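Local coordinates for protein 5-formyl-3-hydroxy-2-methylpyridine 4-carboxylate 5-dehydrogenase (Mesorhizobium japonicum MAFF 303099, PDB 4OM8) that oxidises 5-formyl-3-hydroxy-2-methylpyridine-4-carboxylate with NAD(+) during vitamin B6 breakdown, and can also reduce it with NADH to 4-pyridoxate, working as a homodimer, at residues Arg68-Asp72 with Ile73-Val77; Ala198-Leu201 with Val202-Val206; Asp239-Lys242 with Ser243-Phe247; Ser269-Gly272 with Ile273-Glu277. All blocks are in the same frame, centred on the assembly; numbering follows the deposited sequence.

Interaction 1 (Arg68-Asp72 with Ile73-Val77); sequences RFTDD and IGDAV
Arg68 and Asp75 meet end-on, their guanidinium and carboxylate planes only 17° apart. NH1 of Arg68 donates to OD2 of Asp75 and NH2 to OD1, each bond 2.9 Å long and nearly straight; each nitrogen meets its oxygen on the syn side, a little out of the carboxylate plane. The bend at chi3 (64°) of Arg68 turns its otherwise extended chain toward the helix. OD2 has a second donor: Thr70 OG1 lies 2.8 Å from Asp75 OD2, on the anti side and 33° out of the carboxylate plane. Two bonds on OD2 and one on OD1 fix the rotation of this carboxylate and would probably favour its charged form. The contact joins strand 66-70, outermost in the Rossmann sheet of this chain, to helix 73-77, whose direction is nearly reversed. Asp72 is the N-cap: its OD1 accepts from Asp75 N at 2.9 Å through the anti lone pair, while its carbonyl O takes Ala76 N. Thr70 OG1 also receives Asp72 N at 3.3 Å, an ST turn that shapes the connection. The tightly packed side lies beneath these polar groups, where the buried Thr70 sets CG2 3.7 Å from Ala76 CB, and the side chain of Ile73 touches Tyr31, Thr100 and Ile101. Arg68 and Asp72, by contrast, are exposed, so the ion pair lies on the solvent side.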
ATOM      1  N   ARG A  68     -28.786  -9.226  16.711  1.00 11.00           N
ATOM      2  CA  ARG A  68     -30.173  -9.418  16.300  1.00 11.10           C
ATOM      3  C   ARG A  68     -30.552  -8.380  15.258  1.00 15.16           C
ATOM      4  O   ARG A  68     -30.185  -7.215  15.392  1.00 13.00           O
ATOM      5  CB  ARG A  68     -31.117  -9.320  17.506  1.00 12.74           C
ATOM      6  CG  ARG A  68     -32.587  -9.452  17.154  1.00 15.22           C
ATOM      7  CD  ARG A  68     -33.454  -9.572  18.404  1.00 16.77           C
ATOM      8  NE  ARG A  68     -33.451  -8.393  19.278  1.00 14.66           N
ATOM      9  CZ  ARG A  68     -34.268  -7.351  19.109  1.00 12.80           C
ATOM     10  NH1 ARG A  68     -35.110  -7.330  18.084  1.00 14.68           N
ATOM     11  NH2 ARG A  68     -34.230  -6.324  19.949  1.00 13.72           N
ATOM     12  N   PHE A  69     -31.274  -8.807  14.224  1.00 11.91           N
ATOM     13  CA  PHE A  69     -31.803  -7.908  13.206  1.00 14.46           C
ATOM     14  C   PHE A  69     -33.282  -7.633  13.466  1.00 13.75           C
ATOM     15  O   PHE A  69     -34.038  -8.531  13.848  1.00 14.86           O
ATOM     16  CB  PHE A  69     -31.647  -8.497  11.793  1.00 15.23           C
ATOM     17  CG  PHE A  69     -30.220  -8.670  11.343  1.00 14.91           C
ATOM     18  CD1 PHE A  69     -29.191  -7.971  11.944  1.00 17.87           C
ATOM     19  CD2 PHE A  69     -29.922  -9.525  10.298  1.00 20.70           C
ATOM     20  CE1 PHE A  69     -27.890  -8.128  11.525  1.00 22.77           C
ATOM     21  CE2 PHE A  69     -28.614  -9.691   9.872  1.00 24.86           C
ATOM     22  CZ  PHE A  69     -27.599  -8.993  10.492  1.00 20.52           C
ATOM     23  N   THR A  70     -33.700  -6.401  13.210  1.00 12.07           N
ATOM     24  CA  THR A  70     -35.097  -6.021  13.393  1.00 10.82           C
ATOM     25  C   THR A  70     -35.547  -5.044  12.304  1.00 13.51           C
ATOM     26  O   THR A  70     -34.723  -4.325  11.714  1.00 12.34           O
ATOM     27  CB  THR A  70     -35.336  -5.401  14.794  1.00 12.25           C
ATOM     28  OG1 THR A  70     -36.732  -5.126  14.969  1.00 13.15           O
ATOM     29  CG2 THR A  70     -34.538  -4.105  14.970  1.00 11.96           C
ATOM     30  N   ASP A  71     -36.856  -5.024  12.033  1.00 13.86           N
ATOM     31  CA  ASP A  71     -37.423  -4.098  11.052  1.00 13.44           C
ATOM     32  C   ASP A  71     -38.127  -2.918  11.730  1.00 10.35           C
ATOM     33  O   ASP A  71     -38.878  -2.165  11.091  1.00 15.36           O
ATOM     34  CB  ASP A  71     -38.398  -4.832  10.114  1.00 13.38           C
ATOM     35  CG  ASP A  71     -39.693  -5.238  10.809  1.00 16.31           C
ATOM     36  OD1 ASP A  71     -39.695  -5.399  12.050  1.00 18.71           O
ATOM     37  OD2 ASP A  71     -40.716  -5.410  10.107  1.00 16.81           O
ATOM     38  N   ASP A  72     -37.877  -2.753  13.029  1.00 10.88           N
ATOM     39  CA  ASP A  72     -38.471  -1.669  13.800  1.00 12.93           C
ATOM     40  C   ASP A  72     -37.361  -0.827  14.406  1.00 11.11           C
ATOM     41  O   ASP A  72     -36.617  -1.301  15.258  1.00 11.72           O
ATOM     42  CB  ASP A  72     -39.388  -2.223  14.896  1.00 12.82           C
ATOM     43  CG  ASP A  72     -40.171  -1.140  15.591  1.00 21.38           C
ATOM     44  OD1 ASP A  72     -39.587  -0.434  16.434  1.00 21.30           O
ATOM     45  OD2 ASP A  72     -41.370  -0.979  15.278  1.00 33.70           O
ATOM     46  N   ILE A  73     -37.223   0.417  13.952  1.00 12.10           N
ATOM     47  CA  ILE A  73     -36.065   1.200  14.392  1.00 10.54           C
ATOM     48  C   ILE A  73     -36.153   1.559  15.887  1.00 11.38           C
ATOM     49  O   ILE A  73     -35.122   1.669  16.555  1.00 12.55           O
ATOM     50  CB  ILE A  73     -35.888   2.462  13.520  1.00 13.91           C
ATOM     51  CG1 ILE A  73     -34.489   3.062  13.731  1.00 12.21           C
ATOM     52  CG2 ILE A  73     -37.001   3.466  13.776  1.00 15.18           C
ATOM     53  CD1 ILE A  73     -34.126   4.112  12.702  1.00 13.75           C
ATOM     54  N   GLY A  74     -37.363   1.696  16.426  1.00 10.46           N
ATOM     55  CA  GLY A  74     -37.528   1.962  17.852  1.00 12.37           C
ATOM     56  C   GLY A  74     -37.002   0.798  18.676  1.00 10.82           C
ATOM     57  O   GLY A  74     -36.344   0.981  19.708  1.00 13.05           O
ATOM     58  N   ASP A  75     -37.297  -0.411  18.215  1.00 10.88           N
ATOM     59  CA  ASP A  75     -36.772  -1.625  18.815  1.00 11.65           C
ATOM     60  C   ASP A  75     -35.235  -1.584  18.766  1.00 10.47           C
ATOM     61  O   ASP A  75     -34.564  -1.746  19.785  1.00 11.64           O
ATOM     62  CB  ASP A  75     -37.353  -2.833  18.075  1.00 12.06           C
ATOM     63  CG  ASP A  75     -36.768  -4.154  18.514  1.00 14.93           C
ATOM     64  OD1 ASP A  75     -36.150  -4.228  19.588  1.00 12.37           O
ATOM     65  OD2 ASP A  75     -36.963  -5.142  17.771  1.00 14.09           O
ATOM     66  N   ALA A  76     -34.683  -1.303  17.590  1.00 10.46           N
ATOM     67  CA  ALA A  76     -33.232  -1.307  17.435  1.00  9.80           C
ATOM     68  C   ALA A  76     -32.506  -0.340  18.357  1.00  9.17           C
ATOM     69  O   ALA A  76     -31.514  -0.710  18.980  1.00 12.15           O
ATOM     70  CB  ALA A  76     -32.856  -1.004  15.986  1.00 10.79           C
ATOM     71  N   VAL A  77     -32.972   0.904  18.448  1.00 10.14           N
ATOM     72  CA  VAL A  77     -32.184   1.883  19.206  1.00  9.85           C
ATOM     73  C   VAL A  77     -32.568   1.959  20.682  1.00 10.12           C
ATOM     74  O   VAL A  77     -31.949   2.711  21.432  1.00 10.95           O
ATOM     75  CB  VAL A  77     -32.266   3.315  18.586  1.00 10.39           C
ATOM     76  CG1 VAL A  77     -31.846   3.285  17.119  1.00 11.69           C
ATOM     77  CG2 VAL A  77     -33.656   3.941  18.742  1.00 13.48           C
TER

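Interaction 2 (Ala198-Leu201 with Val202-Val206); sequences AVDL and VERGV
Asp200 OD2 forms a salt bridge with Arg204 NE at 3.2 Å, the two flat groups turned 34° to each other, and also accepts from a water 2.7 Å away that in turn takes Arg204 NH2. OD1 of Asp200 lies 3.9 Å from Glu203 OE1, like charges probably eased by a second water that donates to both oxygens. The other oxygen of Glu203, OE2, is held by Met261 N. Arg204 CG sits between its own backbone N and carbonyl carbon (chi1 65°), which folds the chain back over Asp200 O and places NE beside the carboxylate. Helical bonds run from Val202 N to Ala198 O, Glu203 N to Val199 O and Arg204 N to Asp200 O. A Schellman motif then ends helix 187-203: Val206 N donates to Leu201 O at 2.9 Å and Gly205 N to Val202 O at 3.1 Å, with Gly205 at positive phi. Arg204 O accepts from Lys180 NZ of the second subunit. Leu201 CD2 packs 3.9 Å from Val206 CG2, which also covers one face of the Arg204 guanidinium. Val199 and Val202 touch Met261 of helix 260-267, Ala198 and Val202 touch Leu212 of helix 209-226, and Val206 lies against Val178 on strand 174-178 of the second subunit.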
ATOM      1  N   ALA A 198      -1.646   6.853  -9.854  1.00  8.30           N
ATOM      2  CA  ALA A 198      -1.745   5.592 -10.589  1.00  9.70           C
ATOM      3  C   ALA A 198      -2.644   5.739 -11.814  1.00  8.86           C
ATOM      4  O   ALA A 198      -2.297   5.290 -12.904  1.00 10.58           O
ATOM      5  CB  ALA A 198      -2.261   4.485  -9.683  1.00  8.87           C
ATOM      6  N   VAL A 199      -3.794   6.378 -11.631  1.00  9.19           N
ATOM      7  CA  VAL A 199      -4.717   6.583 -12.740  1.00  9.96           C
ATOM      8  C   VAL A 199      -4.051   7.457 -13.813  1.00 10.64           C
ATOM      9  O   VAL A 199      -4.168   7.177 -15.004  1.00 10.86           O
ATOM     10  CB  VAL A 199      -6.026   7.219 -12.249  1.00  7.39           C
ATOM     11  CG1 VAL A 199      -6.843   7.806 -13.426  1.00  9.70           C
ATOM     12  CG2 VAL A 199      -6.840   6.177 -11.468  1.00  9.57           C
ATOM     13  N   ASP A 200      -3.336   8.502 -13.390  1.00  8.23           N
ATOM     14  CA  ASP A 200      -2.672   9.382 -14.353  1.00  9.55           C
ATOM     15  C   ASP A 200      -1.657   8.617 -15.203  1.00  9.67           C
ATOM     16  O   ASP A 200      -1.588   8.790 -16.423  1.00 11.00           O
ATOM     17  CB  ASP A 200      -1.982  10.555 -13.646  1.00  8.47           C
ATOM     18  CG  ASP A 200      -1.638  11.676 -14.612  1.00 10.69           C
ATOM     19  OD1 ASP A 200      -2.561  12.163 -15.308  1.00 12.85           O
ATOM     20  OD2 ASP A 200      -0.452  12.055 -14.699  1.00 14.91           O
ATOM     21  N   LEU A 201      -0.908   7.720 -14.577  1.00  9.23           N
ATOM     22  CA  LEU A 201       0.119   6.999 -15.306  1.00  9.78           C
ATOM     23  C   LEU A 201      -0.481   6.020 -16.316  1.00 10.41           C
ATOM     24  O   LEU A 201       0.057   5.844 -17.425  1.00 11.13           O
ATOM     25  CB  LEU A 201       1.037   6.271 -14.324  1.00  9.97           C
ATOM     26  CG  LEU A 201       1.889   7.224 -13.474  1.00  9.52           C
ATOM     27  CD1 LEU A 201       2.536   6.489 -12.317  1.00  9.86           C
ATOM     28  CD2 LEU A 201       2.951   7.899 -14.316  1.00 12.32           C
ATOM     29  N   VAL A 202      -1.588   5.378 -15.949  1.00 10.72           N
ATOM     30  CA  VAL A 202      -2.274   4.465 -16.859  1.00 11.38           C
ATOM     31  C   VAL A 202      -2.868   5.275 -18.005  1.00 12.15           C
ATOM     32  O   VAL A 202      -2.691   4.952 -19.179  1.00 14.65           O
ATOM     33  CB  VAL A 202      -3.360   3.668 -16.135  1.00 11.52           C
ATOM     34  CG1 VAL A 202      -4.266   2.941 -17.134  1.00 13.95           C
ATOM     35  CG2 VAL A 202      -2.717   2.687 -15.144  1.00 12.73           C
ATOM     36  N   GLU A 203      -3.532   6.362 -17.647  1.00 13.35           N
ATOM     37  CA  GLU A 203      -4.218   7.219 -18.609  1.00 14.72           C
ATOM     38  C   GLU A 203      -3.296   7.782 -19.683  1.00 15.29           C
ATOM     39  O   GLU A 203      -3.681   7.854 -20.855  1.00 17.67           O
ATOM     40  CB  GLU A 203      -4.901   8.345 -17.841  1.00 16.19           C
ATOM     41  CG  GLU A 203      -5.633   9.357 -18.640  1.00 21.06           C
ATOM     42  CD  GLU A 203      -6.412  10.262 -17.722  1.00 18.08           C
ATOM     43  OE1 GLU A 203      -5.830  11.229 -17.200  1.00 19.93           O
ATOM     44  OE2 GLU A 203      -7.587   9.965 -17.485  1.00 20.91           O
ATOM     45  N   ARG A 204      -2.073   8.154 -19.311  1.00 14.46           N
ATOM     46  CA  ARG A 204      -1.185   8.760 -20.298  1.00 17.10           C
ATOM     47  C   ARG A 204      -0.202   7.758 -20.902  1.00 16.20           C
ATOM     48  O   ARG A 204       0.775   8.142 -21.543  1.00 18.74           O
ATOM     49  CB  ARG A 204      -0.448   9.952 -19.702  1.00 20.10           C
ATOM     50  CG  ARG A 204       0.512   9.679 -18.585  1.00 15.12           C
ATOM     51  CD  ARG A 204       0.747  11.017 -17.887  1.00 19.65           C
ATOM     52  NE  ARG A 204       1.726  10.994 -16.804  1.00 26.24           N
ATOM     53  CZ  ARG A 204       3.006  11.334 -16.941  1.00 28.24           C
ATOM     54  NH1 ARG A 204       3.474  11.697 -18.123  1.00 29.47           N
ATOM     55  NH2 ARG A 204       3.821  11.307 -15.891  1.00 18.00           N
ATOM     56  N   GLY A 205      -0.490   6.476 -20.714  1.00 13.11           N
ATOM     57  CA  GLY A 205       0.212   5.426 -21.436  1.00 14.31           C
ATOM     58  C   GLY A 205       1.599   5.078 -20.930  1.00 13.27           C
ATOM     59  O   GLY A 205       2.425   4.550 -21.681  1.00 14.56           O
ATOM     60  N   VAL A 206       1.863   5.361 -19.661  1.00 12.72           N
ATOM     61  CA  VAL A 206       3.153   5.006 -19.082  1.00 11.17           C
ATOM     62  C   VAL A 206       3.190   3.512 -18.775  1.00 11.24           C
ATOM     63  O   VAL A 206       4.247   2.901 -18.815  1.00 11.82           O
ATOM     64  CB  VAL A 206       3.450   5.848 -17.814  1.00 11.32           C
ATOM     65  CG1 VAL A 206       4.780   5.441 -17.167  1.00 11.81           C
ATOM     66  CG2 VAL A 206       3.457   7.348 -18.171  1.00 15.13           C
TER
HETATM   67  O   HOH W   1      -5.153  11.721 -14.627  1.00 12.51           O
HETATM   68  O   HOH W   2       1.870  11.195 -13.658  1.00 17.56           O

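Interaction 3 (Asp239-Lys242 with Ser243-Phe247); sequences DIYK and SVSSF
Ser245 meets Tyr241 through its hydroxyl, its amide and its methylene. OG donates to Tyr241 O at 2.8 Å, while Ser245 N reaches the same oxygen, also at 2.8 Å, from the opposite face of the carbonyl plane. CB lies over one face of the Tyr241 ring, 4.2 Å from the centroid and 15° off the normal, a CH-pi contact offset toward the CE1-CZ side. With OG between its backbone N and carbonyl carbon (chi1 71°), the hydroxyl is swung back onto the preceding turn. An alanine here would retain CB over the ring but is likely to leave Tyr241 O with just the amide of this pair of donors. These contacts belong to one turn of helix 238-251, whose i to i+4 bonds continue in Ser243 N to Asp239 O and Val244 N to Ile240 O, the latter 2.9 Å long. Also one turn apart, Ile240 CG2 touches Val244 CG2 at 4.2 Å. Farther out the second subunit packs on the helix: its Tyr192 meets the Tyr241 ring with planes about 35° apart and also packs on Val244, and its Lys274 forms a salt bridge with Asp239.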
ATOM      1  N   ASP A 239      17.101  11.957   4.608  1.00 12.60           N
ATOM      2  CA  ASP A 239      17.992  12.666   3.699  1.00 13.48           C
ATOM      3  C   ASP A 239      17.686  12.276   2.255  1.00 13.76           C
ATOM      4  O   ASP A 239      17.660  13.125   1.360  1.00 13.64           O
ATOM      5  CB  ASP A 239      19.468  12.391   4.055  1.00 14.39           C
ATOM      6  CG  ASP A 239      19.798  10.905   4.179  1.00 17.40           C
ATOM      7  OD1 ASP A 239      18.917  10.090   4.522  1.00 16.40           O
ATOM      8  OD2 ASP A 239      20.980  10.550   3.966  1.00 21.22           O
ATOM      9  N   ILE A 240      17.427  10.992   2.037  1.00 13.20           N
ATOM     10  CA  ILE A 240      17.083  10.511   0.705  1.00 12.86           C
ATOM     11  C   ILE A 240      15.712  11.044   0.284  1.00 11.69           C
ATOM     12  O   ILE A 240      15.534  11.547  -0.833  1.00 12.01           O
ATOM     13  CB  ILE A 240      17.092   8.978   0.661  1.00 14.88           C
ATOM     14  CG1 ILE A 240      18.498   8.443   0.981  1.00 19.05           C
ATOM     15  CG2 ILE A 240      16.576   8.483  -0.690  1.00 17.60           C
ATOM     16  CD1 ILE A 240      19.598   9.038   0.144  1.00 26.33           C
ATOM     17  N   TYR A 241      14.750  10.961   1.192  1.00 11.71           N
ATOM     18  CA  TYR A 241      13.418  11.479   0.893  1.00  8.95           C
ATOM     19  C   TYR A 241      13.472  12.972   0.573  1.00  9.72           C
ATOM     20  O   TYR A 241      12.801  13.423  -0.340  1.00 10.73           O
ATOM     21  CB  TYR A 241      12.451  11.221   2.046  1.00  9.17           C
ATOM     22  CG  TYR A 241      11.038  11.651   1.712  1.00  8.80           C
ATOM     23  CD1 TYR A 241      10.348  11.082   0.636  1.00 10.02           C
ATOM     24  CD2 TYR A 241      10.403  12.638   2.450  1.00  9.04           C
ATOM     25  CE1 TYR A 241       9.048  11.488   0.321  1.00  9.40           C
ATOM     26  CE2 TYR A 241       9.116  13.058   2.141  1.00  8.93           C
ATOM     27  CZ  TYR A 241       8.444  12.477   1.087  1.00  8.37           C
ATOM     28  OH  TYR A 241       7.170  12.918   0.797  1.00  9.66           O
ATOM     29  N   LYS A 242      14.268  13.736   1.321  1.00 10.61           N
ATOM     30  CA  LYS A 242      14.472  15.149   0.993  1.00 10.99           C
ATOM     31  C   LYS A 242      15.022  15.327  -0.434  1.00 10.51           C
ATOM     32  O   LYS A 242      14.451  16.068  -1.237  1.00 12.14           O
ATOM     33  CB  LYS A 242      15.413  15.799   2.015  1.00 11.30           C
ATOM     34  CG  LYS A 242      15.894  17.208   1.663  1.00 11.74           C
ATOM     35  CD  LYS A 242      16.798  17.740   2.773  1.00 13.35           C
ATOM     36  CE  LYS A 242      17.449  19.063   2.379  1.00 17.34           C
ATOM     37  NZ  LYS A 242      18.281  19.600   3.515  1.00 20.56           N
ATOM     38  N   SER A 243      16.117  14.644  -0.744  1.00 10.81           N
ATOM     39  CA  SER A 243      16.757  14.786  -2.049  1.00 12.87           C
ATOM     40  C   SER A 243      15.815  14.446  -3.185  1.00 11.65           C
ATOM     41  O   SER A 243      15.723  15.182  -4.168  1.00 15.74           O
ATOM     42  CB  SER A 243      17.992  13.889  -2.134  1.00 17.59           C
ATOM     43  OG  SER A 243      18.952  14.259  -1.167  1.00 37.33           O
ATOM     44  N   VAL A 244      15.112  13.327  -3.055  1.00 10.77           N
ATOM     45  CA  VAL A 244      14.242  12.885  -4.138  1.00 11.44           C
ATOM     46  C   VAL A 244      12.976  13.724  -4.231  1.00 13.01           C
ATOM     47  O   VAL A 244      12.589  14.155  -5.321  1.00 12.17           O
ATOM     48  CB  VAL A 244      13.868  11.411  -3.981  1.00  9.95           C
ATOM     49  CG1 VAL A 244      12.904  10.983  -5.076  1.00 10.82           C
ATOM     50  CG2 VAL A 244      15.133  10.565  -4.037  1.00 15.61           C
ATOM     51  N   SER A 245      12.332  13.977  -3.094  1.00 11.48           N
ATOM     52  CA  SER A 245      11.070  14.712  -3.123  1.00 10.22           C
ATOM     53  C   SER A 245      11.289  16.140  -3.613  1.00 10.48           C
ATOM     54  O   SER A 245      10.364  16.749  -4.152  1.00 12.32           O
ATOM     55  CB  SER A 245      10.385  14.707  -1.751  1.00 13.54           C
ATOM     56  OG  SER A 245      11.067  15.515  -0.808  1.00 11.15           O
ATOM     57  N   SER A 246      12.508  16.657  -3.463  1.00 10.56           N
ATOM     58  CA  SER A 246      12.829  18.014  -3.906  0.53 12.58           C
ATOM     59  C   SER A 246      12.568  18.226  -5.399  1.00 19.12           C
ATOM     60  O   SER A 246      12.260  19.340  -5.827  1.00 21.71           O
ATOM     61  CB  SER A 246      14.288  18.362  -3.571  0.53 13.11           C
ATOM     62  OG  SER A 246      15.230  17.655  -4.367  0.53 15.20           O
ATOM     63  N   PHE A 247      12.707  17.171  -6.198  1.00 13.69           N
ATOM     64  CA  PHE A 247      12.380  17.301  -7.617  1.00 17.35           C
ATOM     65  C   PHE A 247      11.177  16.453  -8.002  1.00 13.82           C
ATOM     66  O   PHE A 247      10.447  16.812  -8.926  1.00 15.91           O
ATOM     67  CB  PHE A 247      13.584  16.951  -8.510  1.00 14.83           C
ATOM     68  CG  PHE A 247      13.988  15.505  -8.468  1.00 17.74           C
ATOM     69  CD1 PHE A 247      13.394  14.570  -9.308  1.00 16.32           C
ATOM     70  CD2 PHE A 247      14.992  15.088  -7.613  1.00 17.69           C
ATOM     71  CE1 PHE A 247      13.774  13.247  -9.273  1.00 17.15           C
ATOM     72  CE2 PHE A 247      15.388  13.765  -7.576  1.00 19.94           C
ATOM     73  CZ  PHE A 247      14.778  12.842  -8.403  1.00 20.03           C
TER

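Interaction 4 (Ser269-Gly272 with Ile273-Glu277); sequences SKFG and IKSGE
A tight turn in the loop between helices 260-267 and 284-305 folds residues 269-277 back on themselves, closed by a single antiparallel bridge in which Gly272 and Glu277 form a hydrogen-bonded pair. Gly272 N donates to Glu277 O at 2.9 Å, approaching from above the carbonyl plane. Gly272 O accepts from Ser275 N at 3.2 Å and, weakly, from Gly276 N. The backbone angles of Gly272 (phi 116°, psi -142°) would jam a side chain against the preceding carbonyl, and Gly276 is likewise at positive phi. Inside the turn, in one of two conformers of Ser275, OG takes the amide of Phe271 at 3.0 Å and a water links this hydroxyl to Ser269 O; both bonds are tentative to that extent. Outside, Lys270 and Glu277 run side by side in the same direction, both chains extended beyond CG, so that Lys270 CD and CE each lie 3.7 Å from Glu277 CD. The hydrogen bond within their salt bridge is weak, Lys270 NZ standing 3.3 Å from Glu277 OE2. An alanine in place of Lys270 would probably leave the Glu277 carboxylate without this charged mate and its aliphatic stem uncovered on that side. Lys274 sends its amino group to Asp239 of the second subunit, and backbone bonds from Phe271 and Ile273 reach that subunit too, so the turn is part of the dimer interface. Nearer the backbone, the stem of Lys274 lies against Phe271, with CG 3.7 Å from Phe271 CB.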
ATOM      1  N   SER A 269     -20.787   3.113 -19.032  1.00 15.52           N
ATOM      2  CA  SER A 269     -21.460   2.223 -18.083  1.00 17.52           C
ATOM      3  C   SER A 269     -20.559   1.070 -17.662  1.00 14.42           C
ATOM      4  O   SER A 269     -21.038  -0.023 -17.340  1.00 18.77           O
ATOM      5  CB  SER A 269     -22.771   1.671 -18.671  1.00 17.69           C
ATOM      6  OG  SER A 269     -23.625   2.724 -19.095  1.00 23.46           O
ATOM      7  N   LYS A 270     -19.252   1.315 -17.670  1.00 14.48           N
ATOM      8  CA  LYS A 270     -18.275   0.334 -17.215  1.00 14.45           C
ATOM      9  C   LYS A 270     -17.824   0.678 -15.801  1.00 18.30           C
ATOM     10  O   LYS A 270     -16.850   1.415 -15.611  1.00 21.58           O
ATOM     11  CB  LYS A 270     -17.077   0.292 -18.156  1.00 14.64           C
ATOM     12  CG  LYS A 270     -17.430  -0.073 -19.588  1.00 14.90           C
ATOM     13  CD  LYS A 270     -16.218   0.099 -20.492  1.00 15.80           C
ATOM     14  CE  LYS A 270     -16.565  -0.219 -21.940  1.00 18.31           C
ATOM     15  NZ  LYS A 270     -15.342  -0.321 -22.794  1.00 25.07           N
ATOM     16  N   PHE A 271     -18.532   0.151 -14.812  1.00 12.96           N
ATOM     17  CA  PHE A 271     -18.354   0.587 -13.429  1.00 12.43           C
ATOM     18  C   PHE A 271     -17.437  -0.319 -12.613  1.00 15.55           C
ATOM     19  O   PHE A 271     -17.116   0.006 -11.466  1.00 18.98           O
ATOM     20  CB  PHE A 271     -19.711   0.700 -12.732  1.00 15.12           C
ATOM     21  CG  PHE A 271     -20.633   1.685 -13.381  1.00 16.79           C
ATOM     22  CD1 PHE A 271     -20.261   3.014 -13.516  1.00 17.94           C
ATOM     23  CD2 PHE A 271     -21.865   1.286 -13.873  1.00 22.12           C
ATOM     24  CE1 PHE A 271     -21.106   3.934 -14.118  1.00 19.75           C
ATOM     25  CE2 PHE A 271     -22.714   2.199 -14.478  1.00 24.33           C
ATOM     26  CZ  PHE A 271     -22.329   3.527 -14.602  1.00 22.39           C
ATOM     27  N   GLY A 272     -17.026  -1.444 -13.186  1.00 16.41           N
ATOM     28  CA  GLY A 272     -16.157  -2.370 -12.475  1.00 14.85           C
ATOM     29  C   GLY A 272     -16.843  -3.704 -12.233  1.00 18.56           C
ATOM     30  O   GLY A 272     -17.567  -4.196 -13.094  1.00 16.84           O
ATOM     31  N   ILE A 273     -16.608  -4.295 -11.063  1.00 17.06           N
ATOM     32  CA  ILE A 273     -17.184  -5.601 -10.739  1.00 19.02           C
ATOM     33  C   ILE A 273     -18.696  -5.610 -10.920  1.00 17.79           C
ATOM     34  O   ILE A 273     -19.246  -6.552 -11.501  1.00 23.15           O
ATOM     35  CB  ILE A 273     -16.850  -6.019  -9.293  1.00 18.95           C
ATOM     36  CG1 ILE A 273     -15.337  -6.102  -9.114  1.00 22.72           C
ATOM     37  CG2 ILE A 273     -17.478  -7.365  -8.972  1.00 21.95           C
ATOM     38  CD1 ILE A 273     -14.737  -7.262  -9.803  1.00 28.80           C
ATOM     39  N   LYS A 274     -19.354  -4.553 -10.442  1.00 19.45           N
ATOM     40  CA  LYS A 274     -20.818  -4.507 -10.391  1.00 20.54           C
ATOM     41  C   LYS A 274     -21.462  -4.606 -11.768  1.00 23.39           C
ATOM     42  O   LYS A 274     -22.603  -5.045 -11.887  1.00 29.12           O
ATOM     43  CB  LYS A 274     -21.298  -3.230  -9.696  1.00 25.62           C
ATOM     44  CG  LYS A 274     -20.935  -1.955 -10.438  1.00 23.23           C
ATOM     45  CD  LYS A 274     -21.586  -0.722  -9.828  1.00 30.20           C
ATOM     46  CE  LYS A 274     -21.002  -0.393  -8.468  1.00 36.09           C
ATOM     47  NZ  LYS A 274     -21.611   0.841  -7.873  1.00 28.18           N
ATOM     48  N   SER A 275     -20.740  -4.212 -12.810  1.00 17.72           N
ATOM     49  CA  SER A 275     -21.330  -4.243 -14.138  0.82 21.18           C
ATOM     50  C   SER A 275     -20.597  -5.222 -15.056  1.00 20.31           C
ATOM     51  O   SER A 275     -20.984  -5.414 -16.208  1.00 23.17           O
ATOM     52  CB  SER A 275     -21.362  -2.833 -14.744  0.82 21.16           C
ATOM     53  OG  SER A 275     -20.071  -2.369 -15.063  0.82 16.67           O
ATOM     54  N   GLY A 276     -19.560  -5.871 -14.530  1.00 20.65           N
ATOM     55  CA  GLY A 276     -18.819  -6.866 -15.285  1.00 17.70           C
ATOM     56  C   GLY A 276     -17.641  -6.353 -16.094  1.00 18.02           C
ATOM     57  O   GLY A 276     -16.910  -7.117 -16.728  1.00 20.45           O
ATOM     58  N   GLU A 277     -17.453  -5.041 -16.065  1.00 16.91           N
ATOM     59  CA  GLU A 277     -16.390  -4.412 -16.815  1.00 19.74           C
ATOM     60  C   GLU A 277     -16.067  -3.050 -16.210  1.00 13.99           C
ATOM     61  O   GLU A 277     -16.955  -2.245 -15.925  1.00 14.84           O
ATOM     62  CB  GLU A 277     -16.780  -4.263 -18.290  1.00 17.46           C
ATOM     63  CG  GLU A 277     -15.656  -3.743 -19.140  1.00 16.70           C
ATOM     64  CD  GLU A 277     -16.025  -3.590 -20.604  1.00 15.91           C
ATOM     65  OE1 GLU A 277     -17.222  -3.716 -20.948  1.00 17.43           O
ATOM     66  OE2 GLU A 277     -15.101  -3.324 -21.393  1.00 20.10           O
TER
HETATM   67  O   HOH W   3     -20.109  -2.448 -17.801  1.00 26.92           O

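Interaction 1 belongs to the NAD-binding domain, the other three to the C-terminal domain, all three touching the second subunit. Ile73 of interaction 1 has its side chain about 5 Å from the bound NAD; Lys274 of interaction 4 approaches the cofactor to about 9 Å. Interactions 2 and 3 are remote from the cofactor site. Within one chain interactions 3 and 4 are far apart, with centres 39 Å apart, yet the dimer joins them: Asp239 of one subunit pairs with Lys274 of the other. Interaction 2 is closer to both, its centre 23 Å from that of interaction 3 and 20 Å from that of interaction 4.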